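Local coordinates for protein Ufm1-specific protease (Caenorhabditis elegans, PDB 5EJJ) that acts as a thiol protease that recognises the ubiquitin-like modifier ufm-1 and hydrolyses the peptide bond at its C-terminal glycine, at residues T373-P378 / W405-L410; N380-M385 / F401-S406; L458-R463 / Q558-A563; F464-S469 / F551-L556. One frame throughout, in Å; residues are numbered along the deposited sequence.

Contact 1 of 4, residues T373-P378 / W405-L410; sequences TTVNGP and WSWFIL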
loop_
_atom_site.group_PDB
_atom_site.type_symbol
_atom_site.label_atom_id
_atom_site.label_comp_id
_atom_site.label_asym_id
_atom_site.label_seq_id
_atom_site.Cartn_x
_atom_site.Cartn_y
_atom_site.Cartn_z
ATOM N N THR A 373 -18.594 -8.606 -1.425
ATOM C CA THR A 373 -17.851 -7.693 -2.278
ATOM C C THR A 373 -17.680 -6.388 -1.510
ATOM O O THR A 373 -18.623 -5.838 -0.946
ATOM C CB THR A 373 -18.518 -7.475 -3.653
ATOM O OG1 THR A 373 -18.777 -8.746 -4.266
ATOM C CG2 THR A 373 -17.607 -6.684 -4.565
ATOM N N THR A 374 -16.448 -5.916 -1.462
ATOM C CA THR A 374 -16.106 -4.823 -0.585
ATOM C C THR A 374 -15.504 -3.705 -1.416
ATOM O O THR A 374 -15.310 -3.853 -2.622
ATOM C CB THR A 374 -15.103 -5.292 0.479
ATOM O OG1 THR A 374 -14.862 -4.244 1.421
ATOM C CG2 THR A 374 -13.779 -5.688 -0.174
ATOM N N VAL A 375 -15.223 -2.583 -0.764
ATOM C CA VAL A 375 -14.603 -1.442 -1.416
ATOM C C VAL A 375 -13.187 -1.820 -1.839
ATOM O O VAL A 375 -12.536 -2.635 -1.196
ATOM C CB VAL A 375 -14.588 -0.209 -0.479
ATOM C CG1 VAL A 375 -13.564 -0.379 0.624
ATOM C CG2 VAL A 375 -14.323 1.062 -1.260
ATOM N N ASN A 376 -12.718 -1.219 -2.925
ATOM C CA ASN A 376 -11.494 -1.657 -3.592
ATOM C C ASN A 376 -10.161 -1.229 -2.984
ATOM O O ASN A 376 -9.313 -2.077 -2.726
ATOM C CB ASN A 376 -11.522 -1.244 -5.052
ATOM C CG ASN A 376 -10.493 -1.967 -5.862
ATOM O OD1 ASN A 376 -9.826 -1.372 -6.715
ATOM N ND2 ASN A 376 -10.336 -3.264 -5.595
ATOM N N GLY A 377 -9.952 0.068 -2.796
ATOM C CA GLY A 377 -8.719 0.547 -2.181
ATOM C C GLY A 377 -8.882 1.016 -0.741
ATOM O O GLY A 377 -9.807 0.590 -0.052
ATOM N N PRO A 378 -7.974 1.885 -0.263
ATOM C CA PRO A 378 -8.092 2.547 1.053
ATOM C C PRO A 378 -8.832 3.913 1.022
ATOM O O PRO A 378 -8.943 4.523 -0.040
ATOM C CB PRO A 378 -6.627 2.770 1.446
ATOM C CG PRO A 378 -5.986 3.073 0.153
ATOM C CD PRO A 378 -6.652 2.132 -0.865
ATOM N N TRP A 405 -13.871 11.533 -1.014
ATOM C CA TRP A 405 -12.753 12.317 -1.524
ATOM C C TRP A 405 -11.461 11.650 -1.113
ATOM O O TRP A 405 -10.586 11.400 -1.949
ATOM C CB TRP A 405 -12.781 13.762 -1.017
ATOM C CG TRP A 405 -11.771 14.648 -1.707
ATOM C CD1 TRP A 405 -10.427 14.654 -1.510
ATOM C CD2 TRP A 405 -12.033 15.647 -2.704
ATOM N NE1 TRP A 405 -9.832 15.591 -2.317
ATOM C CE2 TRP A 405 -10.797 16.214 -3.061
ATOM C CE3 TRP A 405 -13.193 16.124 -3.320
ATOM C CZ2 TRP A 405 -10.682 17.230 -4.008
ATOM C CZ3 TRP A 405 -13.077 17.139 -4.259
ATOM C CH2 TRP A 405 -11.830 17.682 -4.589
ATOM N N SER A 406 -11.355 11.351 0.176
ATOM C CA SER A 406 -10.148 10.752 0.713
ATOM C C SER A 406 -9.780 9.486 -0.059
ATOM O O SER A 406 -8.600 9.204 -0.275
ATOM C CB SER A 406 -10.312 10.458 2.200
ATOM O OG SER A 406 -11.012 9.248 2.408
ATOM N N TRP A 407 -10.782 8.737 -0.501
ATOM C CA TRP A 407 -10.499 7.543 -1.287
ATOM C C TRP A 407 -9.765 7.920 -2.557
ATOM O O TRP A 407 -8.887 7.193 -2.998
ATOM C CB TRP A 407 -11.769 6.768 -1.619
ATOM C CG TRP A 407 -11.566 5.507 -2.397
ATOM C CD1 TRP A 407 -11.636 4.244 -1.915
ATOM C CD2 TRP A 407 -11.295 5.383 -3.804
ATOM N NE1 TRP A 407 -11.413 3.334 -2.923
ATOM C CE2 TRP A 407 -11.198 4.012 -4.092
ATOM C CE3 TRP A 407 -11.117 6.296 -4.845
ATOM C CZ2 TRP A 407 -10.936 3.535 -5.370
ATOM C CZ3 TRP A 407 -10.848 5.807 -6.123
ATOM C CH2 TRP A 407 -10.766 4.447 -6.370
ATOM N N PHE A 408 -10.106 9.059 -3.146
ATOM C CA PHE A 408 -9.453 9.467 -4.392
ATOM C C PHE A 408 -7.984 9.929 -4.240
ATOM O O PHE A 408 -7.192 9.820 -5.194
ATOM C CB PHE A 408 -10.313 10.477 -5.171
ATOM C CG PHE A 408 -11.387 9.831 -6.008
ATOM C CD1 PHE A 408 -12.669 9.653 -5.501
ATOM C CD2 PHE A 408 -11.106 9.379 -7.297
ATOM C CE1 PHE A 408 -13.649 9.041 -6.268
ATOM C CE2 PHE A 408 -12.083 8.761 -8.074
ATOM C CZ PHE A 408 -13.353 8.587 -7.557
ATOM N N ILE A 409 -7.602 10.427 -3.067
ATOM C CA ILE A 409 -6.188 10.702 -2.886
ATOM C C ILE A 409 -5.443 9.430 -2.495
ATOM O O ILE A 409 -4.474 9.036 -3.160
ATOM C CB ILE A 409 -5.887 11.903 -1.961
ATOM C CG1 ILE A 409 -6.641 11.811 -0.647
ATOM C CG2 ILE A 409 -6.299 13.211 -2.641
ATOM C CD1 ILE A 409 -6.971 13.208 -0.072
ATOM N N LEU A 410 -5.946 8.729 -1.484
ATOM C CA LEU A 410 -5.317 7.487 -1.031
ATOM C C LEU A 410 -5.199 6.416 -2.120
ATOM O O LEU A 410 -4.631 5.347 -1.879
ATOM C CB LEU A 410 -6.047 6.921 0.184
ATOM C CG LEU A 410 -5.464 7.416 1.508
ATOM C CD1 LEU A 410 -5.202 8.896 1.446
ATOM C CD2 LEU A 410 -6.363 7.110 2.686
#

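Contact 2 of 4, residues N380-M385 / F401-S406; sequences NYHHYM and FQTIWS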
loop_
_atom_site.group_PDB
_atom_site.type_symbol
_atom_site.label_atom_id
_atom_site.label_comp_id
_atom_site.label_asym_id
_atom_site.label_seq_id
_atom_site.Cartn_x
_atom_site.Cartn_y
_atom_site.Cartn_z
ATOM N N ASN A 380 -10.264 7.300 4.129
ATOM C CA ASN A 380 -10.336 7.720 5.541
ATOM C C ASN A 380 -11.771 7.841 6.050
ATOM O O ASN A 380 -12.717 7.901 5.270
ATOM C CB ASN A 380 -9.611 9.045 5.795
ATOM C CG ASN A 380 -8.102 8.903 5.789
ATOM O OD1 ASN A 380 -7.550 7.968 6.384
ATOM N ND2 ASN A 380 -7.421 9.832 5.107
ATOM N N TYR A 381 -11.919 7.896 7.369
ATOM C CA TYR A 381 -13.226 8.014 8.002
ATOM C C TYR A 381 -13.448 9.443 8.472
ATOM O O TYR A 381 -12.884 9.855 9.481
ATOM C CB TYR A 381 -13.296 7.071 9.200
ATOM C CG TYR A 381 -14.629 7.038 9.915
ATOM C CD1 TYR A 381 -15.784 7.519 9.308
ATOM C CD2 TYR A 381 -14.730 6.524 11.202
ATOM C CE1 TYR A 381 -16.996 7.496 9.961
ATOM C CE2 TYR A 381 -15.936 6.491 11.860
ATOM C CZ TYR A 381 -17.068 6.978 11.238
ATOM O OH TYR A 381 -18.277 6.947 11.897
ATOM N N HIS A 382 -14.269 10.196 7.743
ATOM C CA HIS A 382 -14.677 11.527 8.183
ATOM C C HIS A 382 -16.070 11.475 8.805
ATOM O O HIS A 382 -16.888 10.619 8.458
ATOM C CB HIS A 382 -14.679 12.513 7.021
ATOM C CG HIS A 382 -13.389 12.559 6.266
ATOM N ND1 HIS A 382 -12.598 13.689 6.215
ATOM C CD2 HIS A 382 -12.759 11.623 5.517
ATOM C CE1 HIS A 382 -11.538 13.447 5.466
ATOM N NE2 HIS A 382 -11.609 12.199 5.033
ATOM N N HIS A 383 -16.333 12.412 9.712
ATOM C CA HIS A 383 -17.556 12.422 10.514
ATOM C C HIS A 383 -17.824 13.799 11.142
ATOM O O HIS A 383 -17.170 14.789 10.810
ATOM C CB HIS A 383 -17.457 11.368 11.610
ATOM C CG HIS A 383 -16.078 11.242 12.183
ATOM N ND1 HIS A 383 -15.372 12.326 12.648
ATOM C CD2 HIS A 383 -15.270 10.166 12.334
ATOM C CE1 HIS A 383 -14.180 11.928 13.068
ATOM N NE2 HIS A 383 -14.101 10.621 12.900
ATOM N N TYR A 384 -18.784 13.848 12.059
ATOM C CA TYR A 384 -19.105 15.079 12.784
ATOM C C TYR A 384 -17.940 15.526 13.685
ATOM O O TYR A 384 -17.029 14.747 13.954
ATOM C CB TYR A 384 -20.378 14.876 13.626
ATOM C CG TYR A 384 -21.673 14.853 12.840
ATOM C CD1 TYR A 384 -21.702 15.225 11.503
ATOM C CD2 TYR A 384 -22.869 14.478 13.440
ATOM C CE1 TYR A 384 -22.885 15.220 10.777
ATOM C CE2 TYR A 384 -24.060 14.468 12.721
ATOM C CZ TYR A 384 -24.059 14.843 11.386
ATOM O OH TYR A 384 -25.228 14.846 10.652
ATOM N N MET A 385 -17.971 16.782 14.135
ATOM C CA MET A 385 -17.024 17.304 15.139
ATOM C C MET A 385 -15.540 17.083 14.803
ATOM O O MET A 385 -14.739 16.766 15.686
ATOM C CB MET A 385 -17.328 16.719 16.529
ATOM C CG MET A 385 -18.818 16.543 16.857
ATOM S SD MET A 385 -19.881 17.965 16.494
ATOM C CE MET A 385 -21.428 17.382 17.183
ATOM N N PHE A 401 -19.081 12.883 1.619
ATOM C CA PHE A 401 -18.417 13.456 0.467
ATOM C C PHE A 401 -16.921 13.430 0.713
ATOM O O PHE A 401 -16.136 13.098 -0.176
ATOM C CB PHE A 401 -18.872 14.891 0.246
ATOM C CG PHE A 401 -18.065 15.611 -0.763
ATOM C CD1 PHE A 401 -18.308 15.429 -2.117
ATOM C CD2 PHE A 401 -17.052 16.453 -0.371
ATOM C CE1 PHE A 401 -17.567 16.089 -3.071
ATOM C CE2 PHE A 401 -16.295 17.113 -1.317
ATOM C CZ PHE A 401 -16.555 16.929 -2.677
ATOM N N GLN A 402 -16.543 13.785 1.935
ATOM C CA GLN A 402 -15.146 13.816 2.341
ATOM C C GLN A 402 -14.508 12.421 2.310
ATOM O O GLN A 402 -13.397 12.240 1.783
ATOM C CB GLN A 402 -15.009 14.480 3.717
ATOM C CG GLN A 402 -15.152 16.001 3.671
ATOM C CD GLN A 402 -14.981 16.637 5.032
ATOM O OE1 GLN A 402 -15.272 16.014 6.054
ATOM N NE2 GLN A 402 -14.496 17.884 5.059
ATOM N N THR A 403 -15.214 11.440 2.861
ATOM C CA THR A 403 -14.790 10.059 2.725
ATOM C C THR A 403 -14.563 9.711 1.255
ATOM O O THR A 403 -13.475 9.320 0.881
ATOM C CB THR A 403 -15.788 9.090 3.347
ATOM O OG1 THR A 403 -15.820 9.284 4.767
ATOM C CG2 THR A 403 -15.382 7.660 3.037
ATOM N N ILE A 404 -15.560 9.894 0.406
ATOM C CA ILE A 404 -15.365 9.617 -1.014
ATOM C C ILE A 404 -14.147 10.356 -1.557
ATOM O O ILE A 404 -13.447 9.861 -2.441
ATOM C CB ILE A 404 -16.621 9.975 -1.845
ATOM C CG1 ILE A 404 -17.800 9.115 -1.404
ATOM C CG2 ILE A 404 -16.393 9.768 -3.340
ATOM C CD1 ILE A 404 -19.070 9.494 -2.069
ATOM N N TRP A 405 -13.871 11.533 -1.014
ATOM C CA TRP A 405 -12.753 12.317 -1.524
ATOM C C TRP A 405 -11.461 11.650 -1.113
ATOM O O TRP A 405 -10.586 11.400 -1.949
ATOM C CB TRP A 405 -12.781 13.762 -1.017
ATOM C CG TRP A 405 -11.771 14.648 -1.707
ATOM C CD1 TRP A 405 -10.427 14.654 -1.510
ATOM C CD2 TRP A 405 -12.033 15.647 -2.704
ATOM N NE1 TRP A 405 -9.832 15.591 -2.317
ATOM C CE2 TRP A 405 -10.797 16.214 -3.061
ATOM C CE3 TRP A 405 -13.193 16.124 -3.320
ATOM C CZ2 TRP A 405 -10.682 17.230 -4.008
ATOM C CZ3 TRP A 405 -13.077 17.139 -4.259
ATOM C CH2 TRP A 405 -11.830 17.682 -4.589
ATOM N N SER A 406 -11.355 11.351 0.176
ATOM C CA SER A 406 -10.148 10.752 0.713
ATOM C C SER A 406 -9.780 9.486 -0.059
ATOM O O SER A 406 -8.600 9.204 -0.275
ATOM C CB SER A 406 -10.312 10.458 2.200
ATOM O OG SER A 406 -11.012 9.248 2.408
#

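Contact 3 of 4, residues L458-R463 / Q558-A563; sequences LKLECR and QPPSDA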
loop_
_atom_site.group_PDB
_atom_site.type_symbol
_atom_site.label_atom_id
_atom_site.label_comp_id
_atom_site.label_asym_id
_atom_site.label_seq_id
_atom_site.Cartn_x
_atom_site.Cartn_y
_atom_site.Cartn_z
ATOM N N LEU A 458 -13.293 17.909 -9.189
ATOM C CA LEU A 458 -12.497 16.746 -9.542
ATOM C C LEU A 458 -12.666 16.247 -10.964
ATOM O O LEU A 458 -12.098 15.214 -11.304
ATOM C CB LEU A 458 -12.784 15.591 -8.588
ATOM C CG LEU A 458 -12.170 15.709 -7.200
ATOM C CD1 LEU A 458 -12.469 14.464 -6.370
ATOM C CD2 LEU A 458 -10.689 15.960 -7.302
ATOM N N LYS A 459 -13.419 16.968 -11.789
ATOM C CA LYS A 459 -13.711 16.519 -13.154
ATOM C C LYS A 459 -14.122 15.050 -13.104
ATOM O O LYS A 459 -13.579 14.202 -13.818
ATOM C CB LYS A 459 -12.500 16.709 -14.081
ATOM C CG LYS A 459 -12.833 17.286 -15.479
ATOM C CD LYS A 459 -13.904 16.470 -16.238
ATOM C CE LYS A 459 -15.159 17.310 -16.540
ATOM N NZ LYS A 459 -16.405 16.506 -16.797
ATOM N N LEU A 460 -15.071 14.757 -12.228
ATOM C CA LEU A 460 -15.347 13.385 -11.847
ATOM C C LEU A 460 -16.788 12.990 -12.151
ATOM O O LEU A 460 -17.740 13.608 -11.666
ATOM C CB LEU A 460 -15.034 13.209 -10.363
ATOM C CG LEU A 460 -14.741 11.808 -9.848
ATOM C CD1 LEU A 460 -13.760 11.122 -10.779
ATOM C CD2 LEU A 460 -14.191 11.918 -8.429
ATOM N N GLU A 461 -16.930 11.947 -12.957
ATOM C CA GLU A 461 -18.235 11.475 -13.378
ATOM C C GLU A 461 -18.828 10.430 -12.413
ATOM O O GLU A 461 -18.120 9.548 -11.939
ATOM C CB GLU A 461 -18.136 10.900 -14.792
ATOM C CG GLU A 461 -19.478 10.532 -15.396
ATOM C CD GLU A 461 -19.359 9.484 -16.480
ATOM O OE1 GLU A 461 -18.328 9.492 -17.197
ATOM O OE2 GLU A 461 -20.292 8.650 -16.600
ATOM N N CYS A 462 -20.127 10.533 -12.124
ATOM C CA CYS A 462 -20.803 9.528 -11.300
ATOM C C CYS A 462 -21.839 8.720 -12.063
ATOM O O CYS A 462 -22.265 9.087 -13.162
ATOM C CB CYS A 462 -21.497 10.162 -10.102
ATOM S SG CYS A 462 -20.403 11.028 -9.000
ATOM N N ARG A 463 -22.224 7.603 -11.453
ATOM C CA ARG A 463 -23.392 6.839 -11.866
ATOM C C ARG A 463 -24.422 6.857 -10.733
ATOM O O ARG A 463 -24.068 6.919 -9.548
ATOM C CB ARG A 463 -23.013 5.423 -12.282
ATOM C CG ARG A 463 -22.421 5.392 -13.681
ATOM C CD ARG A 463 -22.007 3.987 -14.118
ATOM N NE ARG A 463 -23.060 2.995 -13.905
ATOM C CZ ARG A 463 -23.113 1.825 -14.533
ATOM N NH1 ARG A 463 -22.177 1.508 -15.420
ATOM N NH2 ARG A 463 -24.103 0.975 -14.282
ATOM N N GLN A 558 -17.022 7.265 -10.226
ATOM C CA GLN A 558 -16.266 6.528 -11.235
ATOM C C GLN A 558 -14.851 7.083 -11.310
ATOM O O GLN A 558 -14.650 8.286 -11.487
ATOM C CB GLN A 558 -16.919 6.631 -12.623
ATOM C CG GLN A 558 -18.430 6.423 -12.664
ATOM C CD GLN A 558 -18.838 4.968 -12.501
ATOM O OE1 GLN A 558 -18.722 4.167 -13.432
ATOM N NE2 GLN A 558 -19.328 4.624 -11.316
ATOM N N PRO A 559 -13.854 6.206 -11.184
ATOM C CA PRO A 559 -12.462 6.649 -11.275
ATOM C C PRO A 559 -12.061 6.758 -12.738
ATOM O O PRO A 559 -12.566 5.981 -13.567
ATOM C CB PRO A 559 -11.686 5.506 -10.606
ATOM C CG PRO A 559 -12.737 4.564 -10.044
ATOM C CD PRO A 559 -13.947 4.770 -10.888
ATOM N N PRO A 560 -11.165 7.706 -13.059
ATOM C CA PRO A 560 -10.709 7.930 -14.440
ATOM C C PRO A 560 -9.977 6.714 -14.982
ATOM O O PRO A 560 -9.873 5.724 -14.257
ATOM C CB PRO A 560 -9.792 9.150 -14.336
ATOM C CG PRO A 560 -9.572 9.369 -12.869
ATOM C CD PRO A 560 -10.685 8.735 -12.124
ATOM N N SER A 561 -9.485 6.770 -16.219
ATOM C CA SER A 561 -8.990 5.553 -16.868
ATOM C C SER A 561 -7.482 5.453 -17.109
ATOM O O SER A 561 -7.006 4.403 -17.553
ATOM C CB SER A 561 -9.747 5.277 -18.165
ATOM O OG SER A 561 -11.033 4.761 -17.884
ATOM N N ASP A 562 -6.739 6.518 -16.815
ATOM C CA ASP A 562 -5.275 6.453 -16.887
ATOM C C ASP A 562 -4.578 6.986 -15.632
ATOM O O ASP A 562 -4.753 8.153 -15.282
ATOM C CB ASP A 562 -4.756 7.218 -18.113
ATOM C CG ASP A 562 -4.623 6.335 -19.358
ATOM O OD1 ASP A 562 -5.470 5.431 -19.571
ATOM O OD2 ASP A 562 -3.663 6.558 -20.131
ATOM N N ALA A 563 -3.794 6.137 -14.962
ATOM C CA ALA A 563 -2.804 6.631 -13.984
ATOM C C ALA A 563 -1.579 5.723 -13.739
ATOM O O ALA A 563 -0.466 6.226 -13.503
ATOM C CB ALA A 563 -3.471 7.036 -12.671
#

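Contact 4 of 4, residues F464-S469 / F551-L556; sequences FIATNS and FYNMVL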
loop_
_atom_site.group_PDB
_atom_site.type_symbol
_atom_site.label_atom_id
_atom_site.label_comp_id
_atom_site.label_asym_id
_atom_site.label_seq_id
_atom_site.Cartn_x
_atom_site.Cartn_y
_atom_site.Cartn_z
ATOM N N PHE A 464 -25.701 6.844 -11.101
ATOM C CA PHE A 464 -26.754 7.016 -10.111
ATOM C C PHE A 464 -27.626 5.766 -9.999
ATOM O O PHE A 464 -27.884 5.079 -10.992
ATOM C CB PHE A 464 -27.613 8.242 -10.448
ATOM C CG PHE A 464 -26.823 9.507 -10.655
ATOM C CD1 PHE A 464 -26.713 10.448 -9.642
ATOM C CD2 PHE A 464 -26.203 9.761 -11.872
ATOM C CE1 PHE A 464 -25.998 11.612 -9.835
ATOM C CE2 PHE A 464 -25.473 10.920 -12.070
ATOM C CZ PHE A 464 -25.373 11.848 -11.054
ATOM N N ILE A 465 -28.060 5.476 -8.777
ATOM C CA ILE A 465 -28.991 4.386 -8.517
ATOM C C ILE A 465 -30.138 4.910 -7.650
ATOM O O ILE A 465 -29.942 5.264 -6.483
ATOM C CB ILE A 465 -28.292 3.196 -7.827
ATOM C CG1 ILE A 465 -27.577 2.321 -8.853
ATOM C CG2 ILE A 465 -29.279 2.335 -7.078
ATOM C CD1 ILE A 465 -26.894 1.130 -8.213
ATOM N N ALA A 466 -31.331 4.970 -8.236
ATOM C CA ALA A 466 -32.499 5.529 -7.554
ATOM C C ALA A 466 -33.575 4.494 -7.185
ATOM O O ALA A 466 -33.799 3.500 -7.884
ATOM C CB ALA A 466 -33.086 6.664 -8.363
ATOM N N THR A 467 -34.260 4.762 -6.086
ATOM C CA THR A 467 -35.026 3.741 -5.403
ATOM C C THR A 467 -36.339 4.296 -4.835
ATOM O O THR A 467 -36.358 5.398 -4.295
ATOM C CB THR A 467 -34.138 3.151 -4.278
ATOM O OG1 THR A 467 -33.316 2.102 -4.811
ATOM C CG2 THR A 467 -34.963 2.627 -3.138
ATOM N N ASN A 468 -37.429 3.533 -4.964
ATOM C CA ASN A 468 -38.735 3.933 -4.414
ATOM C C ASN A 468 -38.895 3.618 -2.929
ATOM O O ASN A 468 -39.583 4.337 -2.219
ATOM C CB ASN A 468 -39.909 3.311 -5.197
ATOM C CG ASN A 468 -40.004 3.813 -6.645
ATOM O OD1 ASN A 468 -40.859 3.369 -7.415
ATOM N ND2 ASN A 468 -39.120 4.728 -7.019
ATOM N N SER A 469 -38.260 2.545 -2.465
ATOM C CA SER A 469 -38.421 2.102 -1.082
ATOM C C SER A 469 -37.132 1.565 -0.472
ATOM O O SER A 469 -36.311 0.972 -1.165
ATOM C CB SER A 469 -39.509 1.023 -0.990
ATOM O OG SER A 469 -39.527 0.401 0.291
ATOM N N PHE A 551 -37.860 6.975 -0.092
ATOM C CA PHE A 551 -37.121 6.726 -1.334
ATOM C C PHE A 551 -35.646 7.063 -1.164
ATOM O O PHE A 551 -35.311 8.031 -0.497
ATOM C CB PHE A 551 -37.744 7.478 -2.523
ATOM C CG PHE A 551 -37.296 8.903 -2.662
ATOM C CD1 PHE A 551 -38.014 9.927 -2.081
ATOM C CD2 PHE A 551 -36.163 9.222 -3.409
ATOM C CE1 PHE A 551 -37.595 11.249 -2.225
ATOM C CE2 PHE A 551 -35.731 10.534 -3.538
ATOM C CZ PHE A 551 -36.450 11.550 -2.963
ATOM N N TYR A 552 -34.763 6.264 -1.758
ATOM C CA TYR A 552 -33.324 6.431 -1.538
ATOM C C TYR A 552 -32.559 6.719 -2.832
ATOM O O TYR A 552 -32.816 6.086 -3.858
ATOM C CB TYR A 552 -32.750 5.185 -0.873
ATOM C CG TYR A 552 -32.985 5.086 0.621
ATOM C CD1 TYR A 552 -31.965 5.344 1.515
ATOM C CD2 TYR A 552 -34.211 4.699 1.137
ATOM C CE1 TYR A 552 -32.155 5.235 2.884
ATOM C CE2 TYR A 552 -34.407 4.593 2.513
ATOM C CZ TYR A 552 -33.370 4.872 3.376
ATOM O OH TYR A 552 -33.522 4.784 4.741
ATOM N N ASN A 553 -31.633 7.679 -2.783
ATOM C CA ASN A 553 -30.713 7.927 -3.900
ATOM C C ASN A 553 -29.265 7.454 -3.605
ATOM O O ASN A 553 -28.816 7.448 -2.455
ATOM C CB ASN A 553 -30.770 9.398 -4.360
ATOM C CG ASN A 553 -31.860 9.651 -5.422
ATOM O OD1 ASN A 553 -32.574 8.730 -5.818
ATOM N ND2 ASN A 553 -31.988 10.901 -5.874
ATOM N N MET A 554 -28.555 7.021 -4.644
ATOM C CA MET A 554 -27.213 6.451 -4.492
ATOM C C MET A 554 -26.241 7.037 -5.522
ATOM O O MET A 554 -26.496 7.000 -6.743
ATOM C CB MET A 554 -27.270 4.927 -4.639
ATOM C CG MET A 554 -26.882 4.151 -3.392
ATOM S SD MET A 554 -27.468 2.426 -3.377
ATOM C CE MET A 554 -29.222 2.656 -3.649
ATOM N N VAL A 555 -25.131 7.590 -5.036
ATOM C CA VAL A 555 -24.097 8.100 -5.938
ATOM C C VAL A 555 -22.871 7.181 -5.917
ATOM O O VAL A 555 -22.399 6.768 -4.849
ATOM C CB VAL A 555 -23.749 9.600 -5.683
ATOM C CG1 VAL A 555 -23.673 9.903 -4.208
ATOM C CG2 VAL A 555 -22.451 9.982 -6.374
ATOM N N LEU A 556 -22.406 6.859 -7.125
ATOM C CA LEU A 556 -21.443 5.803 -7.395
ATOM C C LEU A 556 -20.260 6.359 -8.169
ATOM O O LEU A 556 -20.262 6.326 -9.410
ATOM C CB LEU A 556 -22.104 4.728 -8.252
ATOM C CG LEU A 556 -22.728 3.536 -7.533
ATOM C CD1 LEU A 556 -23.693 3.976 -6.474
ATOM C CD2 LEU A 556 -23.414 2.628 -8.525
#

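Contact 1 of 4, residues T373-P378 / W405-L410
Val-375 CG2 lies 4.2 Å from Trp-407 CD1, the valine passing alongside the indole and pointing the other way, and Pro-378 CG meets Leu-410 CB at 3.8 Å; these two pairs are the apolar part of the contact. With its CG anti to the backbone N (chi1 -179°), Trp-407 reaches out from the last turns of helix 396-409 to the loop that follows strand 371-374.

Among polar backbone atoms, Gly-377 N sits near the plane of the indole, at its edge, 3.6 Å from Trp-407 NE1, while Pro-378 O approaches Trp-407 CD1 obliquely. Pro-378 O also has a weak hydrogen bond from Asn-411 ND2, just beyond the helix. Replacing Trp-407 with an alanine would probably open a gap beside Val-375 and Gly-377.

The two segments meet through van der Waals contacts, without a hydrogen bond from one to the other, and the joint therefore rests on packing.

Contact 2 of 4, residues N380-M385 / F401-S406
His-382 lays one face of its imidazole over Gln-402 CB, a CH-pi contact with CB 3.7 Å from the ring centroid. The two side chains cross at about a right angle, with ring and amide planes 52° apart. Gln-402 runs extended beyond CG, past the ring toward Arg-399, whose NH1 is hydrogen-bonded to Gln-402 OE1; NE2 is engaged by Pro-419 O. Farther round, the ring edge faces the next helical turn, His-382 NE2 standing 3.6 Å from Ser-406 CB.

Ser-406 keeps its OG tucked over its own backbone (chi1 81°), where it serves two partners. It accepts from Asn-380 N at 2.7 Å in a nearly straight bond (170° at the hydrogen), and it donates to Thr-403 O at 2.9 Å, on a lone pair of that carbonyl. With a glycine in place of His-382, Gln-402 CB would be likely to lose its aromatic cover, and Ser-406 CB its neighbour at the ring edge.

Beyond the contact, Tyr-381 OH bonds to the backbone O of Asp-520 and the Tyr-384 ring meets His-522. The loop thus links the inferred active site to a helix that begins at the probable nucleophile Cys-396, a helix placed as in papain-like (clan CA) proteases.

Contact 3 of 4, residues L458-R463 / Q558-A563
Between strand 462-467 and the chain leaving strand 552-557, the antiparallel pairing runs on for one more bond, from Gln-558 N to Glu-461 O. It measures 3.1 Å, with 144° at the hydrogen and the donor almost in line with the carbonyl (C=O...N 164°). This bond keeps the register of the Arg-463/Leu-556 pairing next to it, and the CA atoms of Cys-462 and Gln-558 are 5.4 Å apart.

The Gln-558 side chain then folds across to Arg-463 of the facing chain. It bends at chi2 (-75°), bringing the amide across the aliphatic part of Arg-463, where OE1 lies 3.4 Å from Arg-463 CD and the amide carbon CD 3.8 Å from Arg-463 CG. The contact is made by the methylenes. At the other end of the amide, Gln-558 NE2 is hydrogen-bonded to Leu-556 O, which ties the turned side chain to its own strand.

Toward the helices, Leu-460 CD1 packs obliquely against Pro-560 CD at 4.1 Å. Leu-460 also touches Phe-408 of helix 396-409 and Leu-454 of helix 447-457, while Pro-559 rests on Phe-408, so the exit of the C-terminal tail is laid against helix 396-409.

Such an arrangement is that of the end of an antiparallel strand pair, where regular pairing gives way to a proline-containing tail packed on the domain's helical layer.

Contact 4 of 4, residues F464-S469 / F551-L556
Phe-551 opens the second segment beside Thr-467: its CG is folded in above its own main chain (chi1 84°), presenting the ring edge to Thr-467 O, and CD2 is 3.9 Å from that oxygen. Its CA also makes a CA-H...O contact with Asn-468 O. Tyr-552 N then donates to Thr-467 O at 3.1 Å, a bent bond that comes from above the carbonyl plane and makes only a loose pairing, and its CB packs on Thr-467 CG2 at 4.1 Å. Asn-553 pairs with Ala-466 in a non-hydrogen-bonded position.

Met-554 pairs with Ile-465. Ile-465 N gives Met-554 O a bond of 3.0 Å (161° at the hydrogen), returned weakly from Met-554 N to Ile-465 O, while the bent thioether brings CE to Ile-465 CG2. Val-555 pairs with Phe-464, and Leu-556 CD2 meets Ile-465 CD1 at 3.8 Å.

The axes of strands 464-467 and 552-556 run at 169°, antiparallel. Helix 477-484 touches the face bearing Ile-465 and Met-554, helix 447-457 the one bearing Phe-464 and Val-555, and strand 491-494 flanks 552-557.

All four contacts lie in the C-terminal protease region. Contacts 1 and 2, with centres 11 Å apart, share helix 396-409: contact 2 takes its middle turns and contact 1 its C-terminal end. Contacts 3 and 4, with centres about 20 Å apart, use strand 462-467 and the chain around its partner 552-557, joined directly by a probable hydrogen bond from Leu-556 N to Arg-463 O. Along the sequence contacts 1 and 2 close before the other two open, and contact 4 lies within the span that contact 3 bridges. The groups meet where Trp-405 packs on Leu-458 and Phe-408 on Leu-460, seating the helix that starts at the probable nucleophile beside the edge of the antiparallel sheet.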